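ParM protein (Staphylococcus aureus, PDB 3JS6) is an actin-like plasmid segregation protein that probably assembles into filaments to move plasmid DNA copies apart before cell division. Local coordinates at residues 9-14 and 97-102; 15-20 and 24-29; 32-37 and 51-56; 60-65 and 92-97; 103-108 and 143-148. All coordinates share one frame; numbering follows the deposited sequence.

Contact 1: residues 9-14 and 97-102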
# COMPACT_ATOMS: atom_id res chain seq x y z
N LEU A 9 -1.98 -3.44 7.22
CA LEU A 9 -0.91 -2.50 6.86
C LEU A 9 -0.36 -2.80 5.49
O LEU A 9 -0.25 -3.96 5.11
CB LEU A 9 0.22 -2.59 7.87
CG LEU A 9 -0.04 -1.92 9.22
CD1 LEU A 9 1.02 -2.36 10.26
CD2 LEU A 9 -0.02 -0.39 9.02
N ASP A 10 0.01 -1.75 4.77
CA ASP A 10 0.56 -1.90 3.42
C ASP A 10 1.74 -0.96 3.32
O ASP A 10 1.54 0.26 3.19
CB ASP A 10 -0.52 -1.50 2.42
CG ASP A 10 -0.07 -1.63 0.96
OD1 ASP A 10 1.08 -2.06 0.69
OD2 ASP A 10 -0.89 -1.31 0.07
N PHE A 11 2.95 -1.49 3.41
CA PHE A 11 4.15 -0.67 3.34
C PHE A 11 4.62 -0.61 1.89
O PHE A 11 5.54 -1.31 1.49
CB PHE A 11 5.25 -1.26 4.23
CG PHE A 11 4.87 -1.31 5.69
CD1 PHE A 11 4.30 -2.46 6.24
CD2 PHE A 11 5.04 -0.18 6.49
CE1 PHE A 11 3.91 -2.49 7.59
CE2 PHE A 11 4.64 -0.20 7.85
CZ PHE A 11 4.08 -1.36 8.39
N GLY A 12 3.97 0.24 1.12
CA GLY A 12 4.30 0.33 -0.29
C GLY A 12 5.33 1.33 -0.74
O GLY A 12 6.06 1.94 0.05
N ASN A 13 5.37 1.45 -2.07
CA ASN A 13 6.25 2.36 -2.79
C ASN A 13 6.70 3.54 -1.93
O ASN A 13 7.68 3.44 -1.19
CB ASN A 13 5.50 2.88 -4.02
CG ASN A 13 3.97 2.87 -3.83
OD1 ASN A 13 3.46 3.30 -2.79
ND2 ASN A 13 3.25 2.38 -4.84
N GLY A 14 5.97 4.64 -2.04
CA GLY A 14 6.29 5.83 -1.28
C GLY A 14 5.28 6.16 -0.21
O GLY A 14 5.41 7.19 0.45
N GLU A 97 7.10 0.45 13.49
CA GLU A 97 6.63 0.77 14.84
C GLU A 97 5.65 1.97 14.87
O GLU A 97 4.63 1.92 15.56
CB GLU A 97 7.79 1.07 15.80
CG GLU A 97 8.75 -0.09 16.04
CD GLU A 97 8.05 -1.32 16.57
OE1 GLU A 97 7.29 -1.17 17.54
OE2 GLU A 97 8.25 -2.41 16.00
N CYS A 98 5.97 3.06 14.16
CA CYS A 98 5.06 4.23 14.14
C CYS A 98 3.70 3.92 13.48
O CYS A 98 2.67 4.47 13.88
CB CYS A 98 5.72 5.42 13.41
SG CYS A 98 7.20 6.00 14.27
N SER A 99 3.73 3.08 12.46
CA SER A 99 2.52 2.69 11.72
C SER A 99 1.66 1.84 12.66
O SER A 99 0.44 2.02 12.77
CB SER A 99 2.91 1.90 10.47
OG SER A 99 3.61 2.73 9.56
N ILE A 100 2.29 0.91 13.35
CA ILE A 100 1.55 0.09 14.29
C ILE A 100 1.01 1.01 15.38
O ILE A 100 -0.16 0.92 15.78
CB ILE A 100 2.45 -1.01 14.89
CG1 ILE A 100 2.65 -2.11 13.82
CG2 ILE A 100 1.83 -1.54 16.19
CD1 ILE A 100 3.64 -3.20 14.21
N GLY A 101 1.85 1.94 15.84
CA GLY A 101 1.42 2.86 16.88
C GLY A 101 0.22 3.73 16.50
O GLY A 101 -0.67 3.96 17.33
N LEU A 102 0.19 4.21 15.26
CA LEU A 102 -0.92 5.05 14.79
C LEU A 102 -2.22 4.27 14.83
O LEU A 102 -3.27 4.81 15.17
CB LEU A 102 -0.71 5.53 13.35
CG LEU A 102 -0.15 6.93 13.05
CD1 LEU A 102 -0.31 7.17 11.53
CD2 LEU A 102 -0.90 8.02 13.86
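Leu9 and Phe11, on the same face of strand 4-11, meet Ser99 and Ile100 of helix 90-104 where that helix packs on the sheet of the actin-like N-terminal domain. Strand residues 9-11 and helix residues 97-102 run roughly antiparallel (153°), their axes approaching to 10.4 Å. Both methyls of Leu9 are used: CD1 lies 3.9 Å from Ile100 CG1, the two side chains crossing at about a right angle, while CD2 rests 4.0 Å from Ser99 CB. Phe11 reaches the same serine with the CE2-CZ part of its ring, CE2 standing 3.8 Å from Ser99 CB and 3.5 Å from Ser99 OG. The hydroxyl approaches this ring obliquely. With Ser99 CB wedged among Leu9 CD2, Phe11 CE2 and Phe11 CZ, the helix comes close at this point through a small side chain, and no hydrogen bond links the two segments.

What fixes the serine is the helix itself. Its OG stands beside the backbone N, chi1 -66°, and from there it bonds back to the carbonyl oxygen of Leu95 one turn earlier, which gives the buried hydroxyl a partner. Phe11 is held from further out by an edge-to-face stack with Phe92 of the same helix. Phe11 is also the centre of an inverse gamma turn, after which the chain leaves the strand. Further out, Thr118 of strand 111-120 is hydrogen-bonded through OG1 to Leu9 O.

Contact 2: residues 15-20 and 24-29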
# COMPACT_ATOMS: atom_id res chain seq x y z
N PHE A 15 4.28 5.30 -0.00
CA PHE A 15 3.25 5.56 1.00
C PHE A 15 2.93 4.33 1.85
O PHE A 15 2.97 3.21 1.36
CB PHE A 15 1.95 5.99 0.33
CG PHE A 15 2.00 7.33 -0.32
CD1 PHE A 15 1.72 8.48 0.41
CD2 PHE A 15 2.33 7.45 -1.66
CE1 PHE A 15 1.77 9.73 -0.19
CE2 PHE A 15 2.38 8.69 -2.28
CZ PHE A 15 2.10 9.84 -1.54
N VAL A 16 2.59 4.57 3.12
CA VAL A 16 2.21 3.48 4.01
C VAL A 16 0.71 3.65 4.21
O VAL A 16 0.25 4.75 4.52
CB VAL A 16 2.90 3.59 5.38
CG1 VAL A 16 2.32 2.56 6.34
CG2 VAL A 16 4.39 3.37 5.23
N LYS A 17 -0.06 2.58 4.02
CA LYS A 17 -1.51 2.64 4.21
C LYS A 17 -1.81 1.77 5.43
O LYS A 17 -1.21 0.71 5.60
CB LYS A 17 -2.26 2.06 2.99
CG LYS A 17 -2.43 3.03 1.80
CD LYS A 17 -1.14 3.27 1.06
CE LYS A 17 -0.56 2.00 0.48
NZ LYS A 17 0.62 2.31 -0.41
N GLY A 18 -2.75 2.21 6.26
CA GLY A 18 -3.12 1.46 7.44
C GLY A 18 -4.62 1.50 7.70
O GLY A 18 -5.30 2.47 7.38
N LYS A 19 -5.15 0.44 8.29
CA LYS A 19 -6.58 0.45 8.60
C LYS A 19 -6.86 -0.40 9.84
O LYS A 19 -6.28 -1.47 10.00
CB LYS A 19 -7.39 -0.07 7.40
CG LYS A 19 -8.91 -0.03 7.56
CD LYS A 19 -9.62 -0.46 6.28
CE LYS A 19 -11.14 -0.28 6.40
NZ LYS A 19 -11.76 -1.31 7.28
N ILE A 20 -7.70 0.11 10.73
CA ILE A 20 -8.11 -0.63 11.91
C ILE A 20 -9.55 -0.22 12.12
O ILE A 20 -9.87 0.96 12.17
CB ILE A 20 -7.21 -0.34 13.17
CG1 ILE A 20 -7.71 -1.19 14.35
CG2 ILE A 20 -7.19 1.14 13.50
CD1 ILE A 20 -6.73 -1.29 15.51
N LYS A 24 -8.58 4.76 9.08
CA LYS A 24 -7.53 4.45 8.13
C LYS A 24 -6.61 5.63 7.91
O LYS A 24 -6.95 6.73 8.29
CB LYS A 24 -8.12 3.94 6.80
CG LYS A 24 -9.10 4.87 6.13
CD LYS A 24 -9.72 4.18 4.91
CE LYS A 24 -10.55 5.14 4.07
NZ LYS A 24 -11.00 4.51 2.78
N PHE A 25 -5.42 5.38 7.36
CA PHE A 25 -4.48 6.45 7.07
C PHE A 25 -3.61 6.12 5.87
O PHE A 25 -3.44 4.96 5.53
CB PHE A 25 -3.58 6.76 8.30
CG PHE A 25 -2.50 5.73 8.57
CD1 PHE A 25 -1.35 5.66 7.77
CD2 PHE A 25 -2.65 4.81 9.62
CE1 PHE A 25 -0.36 4.71 8.01
CE2 PHE A 25 -1.68 3.85 9.87
CZ PHE A 25 -0.52 3.79 9.06
N VAL A 26 -3.09 7.16 5.21
CA VAL A 26 -2.18 7.00 4.09
C VAL A 26 -1.21 8.18 4.27
O VAL A 26 -1.60 9.32 4.29
CB VAL A 26 -2.90 6.99 2.71
CG1 VAL A 26 -3.82 8.21 2.56
CG2 VAL A 26 -1.84 6.90 1.58
N ILE A 27 0.06 7.85 4.49
CA ILE A 27 1.12 8.81 4.80
C ILE A 27 2.36 8.43 4.04
O ILE A 27 2.64 7.23 3.88
CB ILE A 27 1.41 8.73 6.34
CG1 ILE A 27 0.13 9.11 7.11
CG2 ILE A 27 2.60 9.63 6.74
CD1 ILE A 27 0.14 8.73 8.59
N PRO A 28 3.14 9.43 3.57
CA PRO A 28 4.37 9.15 2.84
C PRO A 28 5.32 8.32 3.69
O PRO A 28 5.40 8.49 4.89
CB PRO A 28 4.94 10.55 2.57
CG PRO A 28 3.70 11.39 2.42
CD PRO A 28 2.83 10.87 3.57
N SER A 29 6.04 7.41 3.04
CA SER A 29 6.98 6.54 3.74
C SER A 29 8.25 7.34 4.09
O SER A 29 9.30 7.13 3.50
CB SER A 29 7.30 5.34 2.84
OG SER A 29 8.28 4.51 3.41
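The carbonyl oxygen of Ile27 accepts the shortest hydrogen bond of this strand pair, from Val16 N at 2.8 Å, nearly straight at 173°, and Phe15 CA leans on the same oxygen in a CA-H...O contact. Val16 O is shared likewise: Ile27 N donates to it in the carbonyl plane, and Val26 CA approaches it to 3.3 Å. A second reciprocal pair joins Gly18 and Phe25, each N bonded to the other residue's O at 2.9 Å.

The Phe25 ring packs directly on the backbone of Gly18. Phe25 has its CG between its own N and carbonyl carbon, chi1 74°, a crowded position that folds the ring back over the neighbouring strand. Gly18 CA then sits over the ring face in a CH-pi contact, 3.9 Å from the centroid. On that face of the sheet Val16 CG1 lies 3.8 Å from Phe25 CE1, and Leu103 of helix 90-104 also touches the ring.

On the other face Lys17, bent twice along its chain, runs its CD to 3.7 Å from Val26 CG2 and turns NZ back to Phe15 O, which it meets from above the carbonyl plane. Lys19 and Lys24 touch only through their aliphatic parts; the ammonium of Lys19 pairs with Glu331, and that of Lys24 makes a cation-pi contact with Phe324. At the end of the pair Phe15 CE1 packs 3.6 Å from Pro28 CG. Alternating hydrogen-bonded and non-hydrogen-bonded pairs make this an antiparallel beta hairpin, strands 15-20 and 23-33, within the sheet of the actin-like N-terminal domain.

Contact 3: residues 32-37 and 51-56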
# COMPACT_ATOMS: atom_id res chain seq x y z
N GLY A 32 10.88 11.15 10.73
CA GLY A 32 11.76 12.16 11.28
C GLY A 32 12.03 11.92 12.76
O GLY A 32 11.68 10.86 13.32
N ARG A 33 12.63 12.90 13.40
CA ARG A 33 12.95 12.78 14.81
C ARG A 33 12.96 14.17 15.38
O ARG A 33 13.46 15.10 14.73
CB ARG A 33 14.34 12.15 14.99
CG ARG A 33 14.85 12.27 16.40
CD ARG A 33 16.08 11.41 16.64
NE ARG A 33 16.73 11.77 17.90
CZ ARG A 33 17.68 11.06 18.48
NH1 ARG A 33 18.09 9.93 17.92
NH2 ARG A 33 18.22 11.48 19.61
N LYS A 34 12.39 14.36 16.56
CA LYS A 34 12.41 15.70 17.09
C LYS A 34 13.62 15.86 17.98
O LYS A 34 13.75 15.19 19.00
CB LYS A 34 11.11 16.05 17.82
CG LYS A 34 10.81 15.26 19.06
CD LYS A 34 9.59 15.83 19.76
CE LYS A 34 9.78 17.28 20.16
NZ LYS A 34 8.58 17.85 20.86
N THR A 35 14.52 16.73 17.54
CA THR A 35 15.75 17.02 18.26
C THR A 35 15.75 18.46 18.73
O THR A 35 15.07 19.31 18.15
CB THR A 35 16.96 16.78 17.36
OG1 THR A 35 16.78 17.48 16.12
CG2 THR A 35 17.13 15.28 17.08
N ASN A 36 16.53 18.72 19.78
CA ASN A 36 16.63 20.05 20.39
C ASN A 36 17.25 21.12 19.51
O ASN A 36 17.26 22.30 19.88
CB ASN A 36 17.40 19.98 21.71
CG ASN A 36 17.40 21.30 22.46
OD1 ASN A 36 16.37 21.71 23.00
ND2 ASN A 36 18.55 21.97 22.49
N GLU A 37 17.79 20.74 18.36
CA GLU A 37 18.39 21.73 17.47
C GLU A 37 17.27 22.56 16.85
O GLU A 37 17.10 22.62 15.63
CB GLU A 37 19.23 21.04 16.39
CG GLU A 37 20.44 20.30 16.97
CD GLU A 37 21.55 20.05 15.94
OE1 GLU A 37 22.06 21.03 15.35
OE2 GLU A 37 21.94 18.88 15.74
N VAL A 51 0.65 15.26 12.33
CA VAL A 51 1.89 14.54 12.59
C VAL A 51 1.90 14.18 14.07
O VAL A 51 1.39 14.94 14.90
CB VAL A 51 3.13 15.41 12.21
CG1 VAL A 51 3.19 16.65 13.09
CG2 VAL A 51 4.42 14.60 12.37
N SER A 52 2.45 13.02 14.41
CA SER A 52 2.50 12.58 15.80
C SER A 52 3.90 12.25 16.29
O SER A 52 4.83 12.08 15.50
CB SER A 52 1.60 11.34 15.99
OG SER A 52 0.25 11.66 15.75
N GLU A 53 4.04 12.17 17.60
CA GLU A 53 5.31 11.85 18.24
C GLU A 53 5.21 10.46 18.79
O GLU A 53 4.21 10.11 19.42
CB GLU A 53 5.61 12.83 19.38
CG GLU A 53 5.67 14.27 18.95
CD GLU A 53 6.03 15.20 20.10
OE1 GLU A 53 5.73 14.86 21.27
OE2 GLU A 53 6.61 16.27 19.82
N PHE A 54 6.25 9.66 18.55
CA PHE A 54 6.29 8.27 19.00
C PHE A 54 7.51 7.95 19.86
O PHE A 54 8.65 8.21 19.46
CB PHE A 54 6.29 7.32 17.80
CG PHE A 54 5.12 7.48 16.88
CD1 PHE A 54 5.03 8.56 16.00
CD2 PHE A 54 4.07 6.57 16.93
CE1 PHE A 54 3.91 8.71 15.19
CE2 PHE A 54 2.95 6.73 16.13
CZ PHE A 54 2.87 7.80 15.25
N ILE A 55 7.25 7.38 21.04
CA ILE A 55 8.33 6.93 21.93
C ILE A 55 8.13 5.43 22.06
O ILE A 55 7.06 4.97 22.51
CB ILE A 55 8.27 7.60 23.31
CG1 ILE A 55 8.59 9.09 23.16
CG2 ILE A 55 9.28 6.95 24.25
CD1 ILE A 55 8.45 9.86 24.47
N ILE A 56 9.15 4.67 21.67
CA ILE A 56 9.06 3.21 21.66
C ILE A 56 9.80 2.55 22.84
O ILE A 56 10.99 2.80 23.03
CB ILE A 56 9.67 2.62 20.36
CG1 ILE A 56 9.20 3.39 19.12
CG2 ILE A 56 9.36 1.12 20.27
CD1 ILE A 56 7.71 3.56 19.02
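Lys34 and Glu53 make a single salt bridge at the surface of the actin-like N-terminal domain, spanning strand 64-66, which pairs with both strand 23-33 and strand 52-56. Lys34 NZ donates to Glu53 OE2 at 2.7 Å. It comes from the syn side of that oxygen, 24° out of the carboxylate plane. The tight part of the contact is concentrated on this one oxygen, since Lys34 CD and CE also lie against it, and CD is 3.6 Å from Glu53 CD. Glu53 OE1 stands off, 4.2 Å from Lys34 NZ.

The two side chains cross at a slant, and their shapes explain how they meet. Lys34 starts with CG between its backbone N and carbonyl carbon (chi1 64°), then bends at chi3 (-60°), bringing the ammonium, and with it CD and CE, to the carboxylate. Glu53 is extended beyond CG, and the two side chains share the span between the CA atoms of Lys34 and Glu53, 8.2 Å apart.

The outer side is loose: the contact buries just 84 Å², Lys34 is exposed, and past Lys34 the chain runs on into solvent-exposed residues, with Asn36 and Glu37 poorly ordered. Inward, both side chains rest on Leu65 and Val63, and Lys34 is hydrogen-bonded through its backbone to Val63. Between these two sides the lysine chain stays close to the acid along its length as well as at its tip, with Lys34 CE 3.3 Å from Glu53 OE2.

Contact 4: residues 60-65 and 92-97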
# COMPACT_ATOMS: atom_id res chain seq x y z
N ASN A 60 13.15 7.49 25.63
CA ASN A 60 12.95 8.94 25.62
C ASN A 60 14.02 9.68 24.83
O ASN A 60 13.87 10.86 24.54
CB ASN A 60 12.96 9.51 27.04
CG ASN A 60 11.82 9.00 27.91
OD1 ASN A 60 11.90 9.03 29.14
ND2 ASN A 60 10.76 8.54 27.27
N ASP A 61 15.10 8.99 24.49
CA ASP A 61 16.20 9.61 23.76
C ASP A 61 15.87 9.74 22.27
O ASP A 61 16.59 10.42 21.53
CB ASP A 61 17.47 8.79 23.96
CG ASP A 61 17.73 8.50 25.44
OD1 ASP A 61 17.98 7.33 25.78
OD2 ASP A 61 17.67 9.44 26.25
N GLU A 62 14.79 9.11 21.85
CA GLU A 62 14.40 9.17 20.46
C GLU A 62 12.91 9.36 20.28
O GLU A 62 12.13 8.42 20.39
CB GLU A 62 14.82 7.91 19.71
CG GLU A 62 14.51 7.98 18.22
CD GLU A 62 15.07 6.82 17.44
OE1 GLU A 62 16.04 7.02 16.67
OE2 GLU A 62 14.54 5.70 17.59
N VAL A 63 12.52 10.58 19.98
CA VAL A 63 11.10 10.85 19.76
C VAL A 63 10.93 10.85 18.25
O VAL A 63 11.35 11.78 17.57
CB VAL A 63 10.71 12.21 20.35
CG1 VAL A 63 9.22 12.46 20.16
CG2 VAL A 63 11.06 12.23 21.83
N LEU A 64 10.34 9.77 17.72
CA LEU A 64 10.15 9.64 16.27
C LEU A 64 8.99 10.54 15.80
O LEU A 64 8.05 10.77 16.54
CB LEU A 64 9.86 8.18 15.92
CG LEU A 64 10.99 7.14 16.15
CD1 LEU A 64 10.44 5.71 15.93
CD2 LEU A 64 12.11 7.42 15.17
N LEU A 65 9.08 11.03 14.56
CA LEU A 65 8.05 11.90 13.98
C LEU A 65 7.51 11.24 12.72
O LEU A 65 8.27 10.87 11.81
CB LEU A 65 8.65 13.27 13.63
CG LEU A 65 9.03 14.06 14.88
CD1 LEU A 65 9.81 15.31 14.49
CD2 LEU A 65 7.71 14.41 15.63
N PHE A 92 13.22 1.63 8.15
CA PHE A 92 12.01 0.85 7.94
C PHE A 92 11.49 0.27 9.25
O PHE A 92 10.27 0.27 9.48
CB PHE A 92 12.25 -0.28 6.93
CG PHE A 92 11.03 -1.11 6.65
CD1 PHE A 92 10.87 -2.36 7.24
CD2 PHE A 92 10.05 -0.65 5.79
CE1 PHE A 92 9.74 -3.13 6.98
CE2 PHE A 92 8.92 -1.43 5.52
CZ PHE A 92 8.77 -2.67 6.12
N LYS A 93 12.39 -0.22 10.09
CA LYS A 93 11.94 -0.76 11.36
C LYS A 93 11.20 0.30 12.17
O LYS A 93 10.20 -0.01 12.80
CB LYS A 93 13.11 -1.33 12.16
CG LYS A 93 13.65 -2.61 11.53
CD LYS A 93 14.68 -3.31 12.39
CE LYS A 93 16.04 -2.67 12.31
NZ LYS A 93 17.02 -3.53 13.03
N ASP A 94 11.69 1.54 12.14
CA ASP A 94 11.03 2.61 12.89
C ASP A 94 9.67 2.93 12.26
O ASP A 94 8.69 3.19 12.97
CB ASP A 94 11.90 3.88 12.91
CG ASP A 94 13.15 3.74 13.81
OD1 ASP A 94 14.07 4.57 13.69
OD2 ASP A 94 13.20 2.81 14.65
N LEU A 95 9.62 2.93 10.93
CA LEU A 95 8.38 3.18 10.20
C LEU A 95 7.32 2.14 10.63
O LEU A 95 6.15 2.48 10.87
CB LEU A 95 8.62 3.04 8.70
CG LEU A 95 7.38 3.17 7.80
CD1 LEU A 95 6.85 4.62 7.82
CD2 LEU A 95 7.75 2.78 6.36
N VAL A 96 7.72 0.88 10.72
CA VAL A 96 6.78 -0.17 11.13
C VAL A 96 6.23 0.12 12.54
O VAL A 96 5.01 0.05 12.75
CB VAL A 96 7.46 -1.56 11.09
CG1 VAL A 96 6.54 -2.63 11.73
CG2 VAL A 96 7.76 -1.95 9.65
N GLU A 97 7.10 0.45 13.49
CA GLU A 97 6.63 0.77 14.84
C GLU A 97 5.65 1.97 14.87
O GLU A 97 4.63 1.92 15.56
CB GLU A 97 7.79 1.07 15.80
CG GLU A 97 8.75 -0.09 16.04
CD GLU A 97 8.05 -1.32 16.57
OE1 GLU A 97 7.29 -1.17 17.54
OE2 GLU A 97 8.25 -2.41 16.00
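Leu64 supplies the van der Waals part of the contact, setting its two methyls across the side chain of Asp94. Its CD1 lies 3.8 Å from Asp94 CB, and CD2 is 3.8 Å from Asp94 OD1, the leucine and aspartate crossing at about a right angle. The aspartate CG stands beside the backbone N, chi1 -72°, a torsion that turns the carboxylate, with OD1, toward Leu64 CD2.

The electrostatic part is between like charges. Glu62, extended and with CG anti to N (chi1 -176°), reaches toward the helix from the opposite direction, and its OE2 comes 4.1 Å from Asp94 OD1. The two carboxylates are turned 83° apart, and no hydrogen bond joins the segments. Lys90, one turn before Asp94, forms long, weak ion pairs with both acids and probably eases their repulsion; Glu62 has a similar weak pairing with Arg33.

The contact brings strand 64-66 and the loop leading into it against helix 90-104 of the actin-like N-terminal domain. Leu64 lies between that helix and neighbouring strands, touching Phe54 of strand 52-56 and Ile31 of strand 23-33, and Ile31 also meets Asp94.

Contact 5: residues 103-108 and 143-148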
# COMPACT_ATOMS: atom_id res chain seq x y z
N LEU A 103 -2.17 3.00 14.44
CA LEU A 103 -3.37 2.19 14.48
C LEU A 103 -3.76 1.91 15.94
O LEU A 103 -4.95 1.98 16.28
CB LEU A 103 -3.19 0.89 13.70
CG LEU A 103 -2.95 1.03 12.17
CD1 LEU A 103 -2.94 -0.36 11.52
CD2 LEU A 103 -4.04 1.90 11.52
N ALA A 104 -2.77 1.67 16.80
CA ALA A 104 -3.04 1.39 18.21
C ALA A 104 -3.72 2.58 18.88
O ALA A 104 -4.59 2.41 19.74
CB ALA A 104 -1.72 1.03 18.97
N ARG A 105 -3.34 3.79 18.48
CA ARG A 105 -3.91 4.98 19.07
C ARG A 105 -5.42 5.07 18.79
O ARG A 105 -6.14 5.78 19.48
CB ARG A 105 -3.21 6.23 18.54
CG ARG A 105 -3.48 7.49 19.38
CD ARG A 105 -4.36 8.46 18.62
NE ARG A 105 -3.72 8.89 17.37
CZ ARG A 105 -2.80 9.84 17.29
NH1 ARG A 105 -2.28 10.16 16.11
NH2 ARG A 105 -2.41 10.50 18.38
N GLU A 106 -5.89 4.37 17.77
CA GLU A 106 -7.32 4.39 17.44
C GLU A 106 -8.14 3.46 18.33
O GLU A 106 -9.35 3.38 18.20
CB GLU A 106 -7.54 4.03 15.97
CG GLU A 106 -6.97 5.08 14.99
CD GLU A 106 -7.50 6.49 15.26
OE1 GLU A 106 -8.66 6.64 15.72
OE2 GLU A 106 -6.77 7.46 15.00
N VAL A 107 -7.48 2.74 19.24
CA VAL A 107 -8.19 1.83 20.16
C VAL A 107 -8.15 2.54 21.50
O VAL A 107 -7.08 2.80 22.03
CB VAL A 107 -7.47 0.47 20.32
CG1 VAL A 107 -8.19 -0.34 21.41
CG2 VAL A 107 -7.45 -0.31 18.98
N PRO A 108 -9.32 2.81 22.10
CA PRO A 108 -9.42 3.51 23.39
C PRO A 108 -8.70 2.89 24.59
O PRO A 108 -8.08 3.60 25.36
CB PRO A 108 -10.94 3.59 23.63
CG PRO A 108 -11.54 3.37 22.26
CD PRO A 108 -10.64 2.31 21.68
N ILE A 143 4.19 1.58 23.05
CA ILE A 143 4.36 2.74 22.19
C ILE A 143 3.55 3.87 22.79
O ILE A 143 2.38 3.70 23.16
CB ILE A 143 3.87 2.48 20.75
CG1 ILE A 143 4.71 1.37 20.11
CG2 ILE A 143 3.97 3.77 19.91
CD1 ILE A 143 4.23 1.01 18.74
N GLU A 144 4.17 5.04 22.89
CA GLU A 144 3.51 6.21 23.42
C GLU A 144 3.30 7.12 22.20
O GLU A 144 4.28 7.54 21.57
CB GLU A 144 4.43 6.89 24.44
CG GLU A 144 3.74 7.87 25.36
CD GLU A 144 4.73 8.77 26.06
OE1 GLU A 144 5.03 9.87 25.54
OE2 GLU A 144 5.22 8.36 27.13
N ILE A 145 2.04 7.41 21.88
CA ILE A 145 1.71 8.26 20.74
C ILE A 145 1.19 9.57 21.30
O ILE A 145 0.20 9.58 22.04
CB ILE A 145 0.61 7.63 19.83
CG1 ILE A 145 1.02 6.23 19.39
CG2 ILE A 145 0.44 8.50 18.56
CD1 ILE A 145 0.54 5.11 20.31
N ASP A 146 1.88 10.66 20.98
CA ASP A 146 1.51 11.97 21.48
C ASP A 146 1.23 11.90 22.99
O ASP A 146 0.21 12.40 23.49
CB ASP A 146 0.28 12.47 20.71
CG ASP A 146 0.59 12.76 19.25
OD1 ASP A 146 -0.31 12.60 18.40
OD2 ASP A 146 1.75 13.14 18.95
N GLY A 147 2.15 11.26 23.72
CA GLY A 147 2.02 11.12 25.16
C GLY A 147 1.09 10.03 25.71
O GLY A 147 1.06 9.81 26.91
N ILE A 148 0.35 9.34 24.85
CA ILE A 148 -0.57 8.31 25.32
C ILE A 148 0.03 6.90 25.16
O ILE A 148 0.26 6.45 24.05
CB ILE A 148 -1.91 8.36 24.53
CG1 ILE A 148 -2.54 9.76 24.63
CG2 ILE A 148 -2.86 7.31 25.05
CD1 ILE A 148 -2.91 10.18 26.05
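Arg105 NH2 donates to Asp146 OD1 at 3.0 Å in a salt bridge that is almost straight, 173° at the hydrogen. The oxygen lies in the guanidinium plane, at its edge, but the bond arrives on the anti side of the carboxylate, 28° out of the carboxylate plane, and the two flat groups are inclined by 34°. Ser52 OG is hydrogen-bonded to both Arg105 NH1 and Asp146 OD1, bridging the ion pair, while Asp146 OD2 accepts from the backbone N of Glu53.

Asp146 owes its position to a type I' turn, residues 145-148, the tight link of the beta hairpin formed by strands 141-145 and 148-161 in the actin-like N-terminal domain. Arg105 lies in the type I turn of residues 104-107. Its side chain, bent at chi2 and chi3, curls over Ile145 on its way to the aspartate.

Ile145 CG2 sits against one face of the guanidinium, toward the rim, 3.5 Å from Arg105 NH2 and 3.7 Å from Arg105 CZ, and Arg105 CG lies 4.1 Å from Ile145 CB. On the strand side, Ile145 also touches Ser52 and Phe54.

In the fold
All five contacts belong to the actin-like N-terminal domain and reach one mixed sheet. Contacts 4, 1 and 5 follow one another along helix 90-104, meeting strands 64-66, 4-11 and 141-145. Contacts 2 and 3 share strand 23-33. Along the chain, contacts 2, 3 and 4 follow in series within the loop that contact 1 closes, and contact 5 comes after. The centres of contacts 1 and 2 are about 6 Å apart, those of 3 and 4 about 8 Å, while contacts 2 and 3 are separated by about 18 Å. The helix thus touches strands from well-separated parts of the N-terminal domain, consistent with a sheet that curves round it.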